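Local structure of GH5 (Bacteroidetes bacterium AC2a, 4YHE) at residues W119-A124 with E129-L134; V240-P245 with V274-R279. The protein probably hydrolyses beta-glucosidic bonds in cellulose and related glucans, as a family 5 glycoside hydrolase with a beta/alpha barrel. All blocks are in the same frame, centred on the assembly; numbering follows the deposited sequence.

Interaction 1: W119-A124 with E129-L134; sequences WLDLPA and EERNQL
A124 and R131 have CA atoms 6.6 Å apart, where helix 122-127 meets the first turn of helix 129-149, whereas W119 and its nearest backbone neighbour L134 are 9.6 Å apart at CA. R131 spans this widening gap. Its CG is anti to the backbone N (chi1 -176°), and a bend at chi2 turns the chain along the segment 119-124. An arginine suits the place because its stem can pack on backbone while its end reaches a backbone carbonyl and bound waters: R131 CB lies 3.6 Å from A124 O, and the small A124 CB approaches the guanidinium obliquely, 3.6 Å from R131 NH1. At the far end R131 NH2 makes a weak, bent bond of 3.0 Å to W119 O, reinforced by a water that accepts from NH2 and donates to the same carbonyl. D121 OD2, 4.3 Å from R131 NH1 and well out of the guanidinium plane, is joined to it through another water; the opposite charges probably attract, though the geometry is not that of a salt bridge. The other oxygen, D121 OD1, accepts from A124 N at 3.1 Å. This is an aspartate N-cap on helix 122-127, part of the connection after the third strand of a beta/alpha barrel.

Interaction 2: V240-P245 with V274-R279; sequences VHSYDP and VGMLNR
S242 OG, which touches the methyl end of M276, is gripped by three polar groups. It donates to D244 OD2 at 2.6 Å, coming from above the carboxylate plane, and accepts from D244 N at 3.2 Å, which makes an ST turn just where strand 236-242 gives way to loop; Y273 OH adds a weak third bond. OG stands anti to the backbone N (chi1 -179°), which places it beside both D244 N and the M276 methyl. Serine offers one compact hydroxyl that can both give and receive, and it probably helps hold the D244 carboxylate in its rotation while it accepts from D244 N. Across the contact M276 reaches out of helix 270-285 by its CE alone, which lies 3.7 Å from S242 OG and 3.9 Å from D244 OD2. Its chain bends at chi2 and chi3 and crosses the D244 side chain at about a right angle. Methionine fits here because it is long and flexible, and its methyl, probably slightly positive beside sulfur, tolerates oxygen neighbours. An alanine in place of S242 would remove the hydroxyl and would probably leave the D244 carboxylate free to turn, with the ST turn undone and a gap beside the M276 methyl. H241 ND1 bonds to E164 and Y243 OH to E295; these, judged by their places after strand 157-160 and at the end of strand 291-296, probably correspond to the two catalytic glutamates of family 5, so the segment 240-245 probably borders the active site. The contact ties strand 236-242, sixth in the barrel, to helix 270-285, which comes later in the connection to strand 291-296: F293 of that adjacent strand packs on both S242 and L277, P218 of helix 218-224 lies on M276, and helix 304-323 packs on L277.

How the interactions relate
Interaction 1 closes before interaction 2 opens along the chain, and their centres lie about 30 Å apart, with nearest atoms about 12 Å apart and no touch. Both lie in one beta/alpha barrel fold, built around an eight-stranded parallel sheet. The residues 119-124 and 129-134 lie between the third and fourth strands, 97-101 and 157-160, on the surface of the fold, whereas 240-245 and 274-279 pack the end of strand 236-242 against helix 270-285 in a buried layer closer to the centre of the chain. The two are thus separate local ties: one links the loop and N-cap before helix 122-127 to the start of helix 129-149, the other packs a helix on a strand end near the probable catalytic centre.

Interaction 1: W119-A124 with E129-L134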
ATOM      1  N   TRP A 119      17.075   5.217  -9.024  1.00 24.23           N
ATOM      2  CA  TRP A 119      17.249   4.790 -10.424  1.00 24.20           C
ATOM      3  C   TRP A 119      15.906   4.715 -11.146  1.00 24.69           C
ATOM      4  O   TRP A 119      15.842   4.922 -12.351  1.00 24.19           O
ATOM      5  CB  TRP A 119      17.962   3.440 -10.506  1.00 24.07           C
ATOM      6  CG  TRP A 119      17.218   2.334  -9.797  1.00 22.54           C
ATOM      7  CD1 TRP A 119      17.352   1.968  -8.490  1.00 22.61           C
ATOM      8  CD2 TRP A 119      16.242   1.445 -10.369  1.00 22.56           C
ATOM      9  NE1 TRP A 119      16.482   0.919  -8.199  1.00 22.79           N
ATOM     10  CE2 TRP A 119      15.794   0.588  -9.333  1.00 22.09           C
ATOM     11  CE3 TRP A 119      15.683   1.313 -11.645  1.00 22.34           C
ATOM     12  CZ2 TRP A 119      14.832  -0.391  -9.534  1.00 22.98           C
ATOM     13  CZ3 TRP A 119      14.722   0.348 -11.844  1.00 23.49           C
ATOM     14  CH2 TRP A 119      14.310  -0.510 -10.795  1.00 24.89           C
ATOM     15  N   LEU A 120      14.836   4.431 -10.400  1.00 23.25           N
ATOM     16  CA  LEU A 120      13.505   4.336 -10.966  1.00 23.06           C
ATOM     17  C   LEU A 120      12.878   5.739 -11.069  1.00 24.76           C
ATOM     18  O   LEU A 120      12.179   6.205 -10.169  1.00 25.03           O
ATOM     19  CB  LEU A 120      12.708   3.376 -10.079  1.00 23.86           C
ATOM     20  CG  LEU A 120      11.337   2.942 -10.514  1.00 23.12           C
ATOM     21  CD1 LEU A 120      11.342   2.421 -11.945  1.00 23.40           C
ATOM     22  CD2 LEU A 120      10.845   1.870  -9.532  1.00 23.58           C
ATOM     23  N   ASP A 121      13.191   6.429 -12.176  1.00 25.97           N
ATOM     24  CA  ASP A 121      13.081   7.878 -12.273  1.00 26.55           C
ATOM     25  C   ASP A 121      12.106   8.233 -13.385  1.00 25.72           C
ATOM     26  O   ASP A 121      12.459   8.186 -14.553  1.00 23.53           O
ATOM     27  CB  ASP A 121      14.480   8.450 -12.585  1.00 27.45           C
ATOM     28  CG  ASP A 121      14.542   9.964 -12.549  1.00 29.66           C
ATOM     29  OD1 ASP A 121      13.549  10.659 -12.855  1.00 29.72           O
ATOM     30  OD2 ASP A 121      15.634  10.484 -12.264  1.00 32.12           O
ATOM     31  N   LEU A 122      10.881   8.607 -13.023  1.00 25.63           N
ATOM     32  CA  LEU A 122       9.845   8.805 -14.030  1.00 24.76           C
ATOM     33  C   LEU A 122      10.094  10.023 -14.970  1.00 23.90           C
ATOM     34  O   LEU A 122      10.007   9.880 -16.170  1.00 24.05           O
ATOM     35  CB  LEU A 122       8.462   8.877 -13.373  1.00 23.40           C
ATOM     36  CG  LEU A 122       7.298   9.074 -14.360  1.00 23.64           C
ATOM     37  CD1 LEU A 122       7.109   7.871 -15.253  1.00 23.47           C
ATOM     38  CD2 LEU A 122       6.033   9.365 -13.582  1.00 23.59           C
ATOM     39  N   PRO A 123      10.374  11.217 -14.420  1.00 24.98           N
ATOM     40  CA  PRO A 123      10.662  12.335 -15.338  1.00 25.82           C
ATOM     41  C   PRO A 123      11.838  12.054 -16.263  1.00 25.14           C
ATOM     42  O   PRO A 123      11.777  12.392 -17.451  1.00 25.40           O
ATOM     43  CB  PRO A 123      10.996  13.497 -14.390  1.00 25.78           C
ATOM     44  CG  PRO A 123      10.289  13.153 -13.114  1.00 25.19           C
ATOM     45  CD  PRO A 123      10.324  11.660 -13.016  1.00 24.33           C
ATOM     46  N   ALA A 124      12.880  11.421 -15.744  1.00 25.45           N
ATOM     47  CA  ALA A 124      14.029  11.031 -16.579  1.00 27.26           C
ATOM     48  C   ALA A 124      13.640  10.102 -17.723  1.00 26.29           C
ATOM     49  O   ALA A 124      14.140  10.229 -18.852  1.00 22.98           O
ATOM     50  CB  ALA A 124      15.122  10.401 -15.729  1.00 26.79           C
ATOM     51  N   GLU A 129      13.713   8.331 -24.130  1.00 32.52           N
ATOM     52  CA  GLU A 129      13.305   6.960 -24.374  1.00 32.40           C
ATOM     53  C   GLU A 129      14.454   5.978 -24.134  1.00 35.11           C
ATOM     54  O   GLU A 129      14.223   4.821 -23.755  1.00 31.79           O
ATOM     55  CB  GLU A 129      12.722   6.802 -25.780  1.00 33.18           C
ATOM     56  CG  GLU A 129      12.332   5.379 -26.167  1.00 34.85           C
ATOM     57  CD  GLU A 129      11.197   4.795 -25.334  1.00 37.39           C
ATOM     58  OE1 GLU A 129      10.507   5.541 -24.591  1.00 38.43           O
ATOM     59  OE2 GLU A 129      10.988   3.569 -25.436  1.00 38.93           O
ATOM     60  N   GLU A 130      15.695   6.421 -24.355  1.00 34.63           N
ATOM     61  CA  GLU A 130      16.824   5.565 -24.023  1.00 34.99           C
ATOM     62  C   GLU A 130      16.954   5.394 -22.502  1.00 30.40           C
ATOM     63  O   GLU A 130      17.317   4.339 -22.033  1.00 28.69           O
ATOM     64  CB  GLU A 130      18.112   6.089 -24.651  1.00 39.91           C
ATOM     65  CG  GLU A 130      18.003   6.157 -26.177  1.00 44.52           C
ATOM     66  CD  GLU A 130      19.337   6.353 -26.877  1.00 50.21           C
ATOM     67  OE1 GLU A 130      19.501   5.798 -27.988  1.00 53.35           O
ATOM     68  OE2 GLU A 130      20.210   7.067 -26.330  1.00 49.54           O
ATOM     69  N   ARG A 131      16.625   6.411 -21.718  1.00 29.79           N
ATOM     70  CA  ARG A 131      16.600   6.217 -20.257  1.00 28.83           C
ATOM     71  C   ARG A 131      15.450   5.268 -19.838  1.00 28.21           C
ATOM     72  O   ARG A 131      15.610   4.391 -18.980  1.00 24.31           O
ATOM     73  CB  ARG A 131      16.515   7.561 -19.532  1.00 29.88           C
ATOM     74  CG  ARG A 131      16.589   7.479 -18.010  1.00 31.14           C
ATOM     75  CD  ARG A 131      17.946   6.971 -17.484  1.00 33.23           C
ATOM     76  NE  ARG A 131      17.825   6.542 -16.092  1.00 33.78           N
ATOM     77  CZ  ARG A 131      17.919   7.319 -15.015  1.00 36.23           C
ATOM     78  NH1 ARG A 131      18.182   8.620 -15.111  1.00 35.83           N
ATOM     79  NH2 ARG A 131      17.744   6.768 -13.807  1.00 39.47           N
ATOM     80  N   ASN A 132      14.307   5.431 -20.477  1.00 27.24           N
ATOM     81  CA  ASN A 132      13.144   4.585 -20.208  1.00 27.48           C
ATOM     82  C   ASN A 132      13.449   3.107 -20.487  1.00 26.94           C
ATOM     83  O   ASN A 132      13.106   2.218 -19.689  1.00 22.85           O
ATOM     84  CB  ASN A 132      11.948   5.080 -21.048  1.00 27.89           C
ATOM     85  CG  ASN A 132      10.628   4.457 -20.623  1.00 28.39           C
ATOM     86  OD1 ASN A 132      10.479   3.995 -19.499  1.00 26.39           O
ATOM     87  ND2 ASN A 132       9.662   4.449 -21.531  1.00 28.95           N
ATOM     88  N   GLN A 133      14.103   2.851 -21.614  1.00 26.93           N
ATOM     89  CA  GLN A 133      14.589   1.514 -21.958  1.00 30.39           C
ATOM     90  C   GLN A 133      15.502   0.909 -20.884  1.00 28.81           C
ATOM     91  O   GLN A 133      15.381  -0.271 -20.584  1.00 29.34           O
ATOM     92  CB  GLN A 133      15.341   1.533 -23.315  1.00 35.39           C
ATOM     93  CG  GLN A 133      14.435   1.368 -24.539  1.00 40.29           C
ATOM     94  CD  GLN A 133      15.023   1.909 -25.856  1.00 47.97           C
ATOM     95  OE1 GLN A 133      16.225   2.207 -25.972  1.00 52.57           O
ATOM     96  NE2 GLN A 133      14.159   2.038 -26.860  1.00 50.11           N
ATOM     97  N   LEU A 134      16.427   1.701 -20.348  1.00 28.61           N
ATOM     98  CA  LEU A 134      17.340   1.234 -19.290  1.00 29.78           C
ATOM     99  C   LEU A 134      16.597   0.879 -18.006  1.00 27.76           C
ATOM    100  O   LEU A 134      16.899  -0.130 -17.359  1.00 26.67           O
ATOM    101  CB  LEU A 134      18.364   2.317 -18.928  1.00 34.33           C
ATOM    102  CG  LEU A 134      19.542   2.619 -19.857  1.00 38.63           C
ATOM    103  CD1 LEU A 134      20.378   3.740 -19.246  1.00 41.32           C
ATOM    104  CD2 LEU A 134      20.392   1.381 -20.079  1.00 40.28           C
TER
HETATM  105  O   HOH W   1      17.895   4.138 -14.228  1.00 48.71           O
HETATM  106  O   HOH W   2      17.937   9.152 -11.401  1.00 35.89           O
HETATM  107  O   HOH W   3      18.261  11.138 -13.531  1.00 51.34           O

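Interaction 2: V240-P245 with V274-R279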
ATOM      1  N   VAL A 240      -4.087   0.913  -4.605  1.00 14.34           N
ATOM      2  CA  VAL A 240      -4.218   2.351  -4.363  1.00 13.67           C
ATOM      3  C   VAL A 240      -3.801   2.688  -2.926  1.00 14.36           C
ATOM      4  O   VAL A 240      -3.744   1.797  -2.044  1.00 14.24           O
ATOM      5  CB  VAL A 240      -5.666   2.847  -4.635  1.00 13.95           C
ATOM      6  CG1 VAL A 240      -5.995   2.857  -6.117  1.00 14.31           C
ATOM      7  CG2 VAL A 240      -6.699   1.985  -3.932  1.00 14.47           C
ATOM      8  N   HIS A 241      -3.530   3.974  -2.680  1.00 14.21           N
ATOM      9  CA  HIS A 241      -3.245   4.442  -1.327  1.00 14.56           C
ATOM     10  C   HIS A 241      -4.212   5.559  -0.979  1.00 15.63           C
ATOM     11  O   HIS A 241      -4.584   6.358  -1.838  1.00 14.72           O
ATOM     12  CB  HIS A 241      -1.815   4.973  -1.160  1.00 14.71           C
ATOM     13  CG  HIS A 241      -0.752   3.948  -1.369  1.00 14.29           C
ATOM     14  ND1 HIS A 241       0.584   4.266  -1.363  1.00 14.91           N
ATOM     15  CD2 HIS A 241      -0.820   2.630  -1.648  1.00 14.93           C
ATOM     16  CE1 HIS A 241       1.294   3.179  -1.596  1.00 15.24           C
ATOM     17  NE2 HIS A 241       0.462   2.169  -1.774  1.00 15.13           N
ATOM     18  N   SER A 242      -4.629   5.607   0.286  1.00 14.68           N
ATOM     19  CA  SER A 242      -5.347   6.790   0.788  1.00 15.16           C
ATOM     20  C   SER A 242      -5.028   7.207   2.204  1.00 15.09           C
ATOM     21  O   SER A 242      -5.196   6.438   3.173  1.00 13.81           O
ATOM     22  CB  SER A 242      -6.870   6.640   0.645  1.00 15.49           C
ATOM     23  OG  SER A 242      -7.517   7.811   1.125  1.00 16.30           O
ATOM     24  N   TYR A 243      -4.587   8.459   2.307  1.00 14.17           N
ATOM     25  CA  TYR A 243      -4.482   9.192   3.577  1.00 14.38           C
ATOM     26  C   TYR A 243      -5.427  10.430   3.554  1.00 15.74           C
ATOM     27  O   TYR A 243      -5.120  11.508   4.090  1.00 16.28           O
ATOM     28  CB  TYR A 243      -3.046   9.591   3.834  1.00 14.15           C
ATOM     29  CG  TYR A 243      -2.087   8.437   3.877  1.00 13.88           C
ATOM     30  CD1 TYR A 243      -1.826   7.776   5.067  1.00 14.04           C
ATOM     31  CD2 TYR A 243      -1.440   7.989   2.720  1.00 14.31           C
ATOM     32  CE1 TYR A 243      -0.930   6.714   5.132  1.00 14.63           C
ATOM     33  CE2 TYR A 243      -0.541   6.928   2.774  1.00 14.47           C
ATOM     34  CZ  TYR A 243      -0.315   6.283   3.976  1.00 13.52           C
ATOM     35  OH  TYR A 243       0.583   5.268   4.064  1.00 14.63           O
ATOM     36  N   ASP A 244      -6.611  10.230   2.986  1.00 16.14           N
ATOM     37  CA  ASP A 244      -7.552  11.317   2.713  1.00 16.80           C
ATOM     38  C   ASP A 244      -8.510  11.565   3.877  1.00 16.75           C
ATOM     39  O   ASP A 244      -8.977  10.591   4.496  1.00 17.98           O
ATOM     40  CB  ASP A 244      -8.393  10.998   1.464  1.00 18.00           C
ATOM     41  CG  ASP A 244      -7.561  10.851   0.190  1.00 20.84           C
ATOM     42  OD1 ASP A 244      -6.706  11.705  -0.074  1.00 22.92           O
ATOM     43  OD2 ASP A 244      -7.757   9.849  -0.549  1.00 21.53           O
ATOM     44  N   PRO A 245      -8.822  12.847   4.173  1.00 16.49           N
ATOM     45  CA  PRO A 245      -8.156  14.011   3.559  1.00 15.48           C
ATOM     46  C   PRO A 245      -6.837  14.293   4.264  1.00 14.52           C
ATOM     47  O   PRO A 245      -6.744  14.196   5.473  1.00 14.09           O
ATOM     48  CB  PRO A 245      -9.160  15.148   3.785  1.00 15.97           C
ATOM     49  CG  PRO A 245      -9.847  14.773   5.057  1.00 16.22           C
ATOM     50  CD  PRO A 245      -9.834  13.267   5.160  1.00 16.18           C
ATOM     51  N   VAL A 274     -16.456   8.242   0.642  1.00 16.81           N
ATOM     52  CA  VAL A 274     -17.292   7.273  -0.039  1.00 17.26           C
ATOM     53  C   VAL A 274     -17.335   7.457  -1.541  1.00 17.08           C
ATOM     54  O   VAL A 274     -17.314   6.462  -2.300  1.00 16.65           O
ATOM     55  CB  VAL A 274     -18.717   7.226   0.585  1.00 17.71           C
ATOM     56  CG1 VAL A 274     -19.615   6.341  -0.233  1.00 18.39           C
ATOM     57  CG2 VAL A 274     -18.632   6.735   2.034  1.00 17.48           C
ATOM     58  N   GLY A 275     -17.319   8.716  -1.991  1.00 17.84           N
ATOM     59  CA  GLY A 275     -17.323   9.001  -3.418  1.00 17.53           C
ATOM     60  C   GLY A 275     -16.099   8.368  -4.074  1.00 17.23           C
ATOM     61  O   GLY A 275     -16.184   7.749  -5.135  1.00 16.74           O
ATOM     62  N   MET A 276     -14.944   8.525  -3.424  1.00 17.87           N
ATOM     63  CA  MET A 276     -13.705   8.004  -3.945  1.00 17.34           C
ATOM     64  C   MET A 276     -13.792   6.496  -4.033  1.00 16.34           C
ATOM     65  O   MET A 276     -13.415   5.887  -5.028  1.00 15.49           O
ATOM     66  CB  MET A 276     -12.545   8.442  -3.063  1.00 18.96           C
ATOM     67  CG  MET A 276     -11.217   7.874  -3.513  1.00 20.67           C
ATOM     68  SD  MET A 276     -10.885   6.315  -2.662  1.00 23.63           S
ATOM     69  CE  MET A 276     -10.417   7.030  -1.071  1.00 22.15           C
ATOM     70  N   LEU A 277     -14.346   5.886  -3.000  1.00 15.29           N
ATOM     71  CA  LEU A 277     -14.492   4.442  -3.004  1.00 15.35           C
ATOM     72  C   LEU A 277     -15.441   3.997  -4.092  1.00 15.32           C
ATOM     73  O   LEU A 277     -15.221   2.971  -4.708  1.00 15.38           O
ATOM     74  CB  LEU A 277     -14.966   3.946  -1.630  1.00 15.08           C
ATOM     75  CG  LEU A 277     -14.011   4.150  -0.437  1.00 15.78           C
ATOM     76  CD1 LEU A 277     -14.706   3.779   0.861  1.00 16.15           C
ATOM     77  CD2 LEU A 277     -12.720   3.357  -0.614  1.00 15.84           C
ATOM     78  N   ASN A 278     -16.523   4.758  -4.302  1.00 16.79           N
ATOM     79  CA  ASN A 278     -17.481   4.444  -5.355  1.00 16.75           C
ATOM     80  C   ASN A 278     -16.859   4.417  -6.732  1.00 17.97           C
ATOM     81  O   ASN A 278     -17.178   3.547  -7.549  1.00 18.51           O
ATOM     82  CB  ASN A 278     -18.654   5.420  -5.324  1.00 17.99           C
ATOM     83  CG  ASN A 278     -19.655   5.091  -4.226  1.00 19.72           C
ATOM     84  OD1 ASN A 278     -19.734   3.950  -3.786  1.00 21.16           O
ATOM     85  ND2 ASN A 278     -20.373   6.104  -3.732  1.00 19.94           N
ATOM     86  N   ARG A 279     -15.940   5.338  -6.989  1.00 16.58           N
ATOM     87  CA  ARG A 279     -15.253   5.338  -8.275  1.00 17.14           C
ATOM     88  C   ARG A 279     -14.424   4.072  -8.511  1.00 15.36           C
ATOM     89  O   ARG A 279     -14.427   3.519  -9.588  1.00 14.69           O
ATOM     90  CB  ARG A 279     -14.461   6.641  -8.436  1.00 18.23           C
ATOM     91  CG  ARG A 279     -15.437   7.813  -8.541  1.00 19.98           C
ATOM     92  CD  ARG A 279     -14.793   9.122  -8.950  1.00 21.12           C
ATOM     93  NE  ARG A 279     -13.982   9.702  -7.900  1.00 22.23           N
ATOM     94  CZ  ARG A 279     -14.429  10.428  -6.871  1.00 22.46           C
ATOM     95  NH1 ARG A 279     -15.712  10.659  -6.683  1.00 21.57           N
ATOM     96  NH2 ARG A 279     -13.548  10.925  -6.012  1.00 23.61           N
TER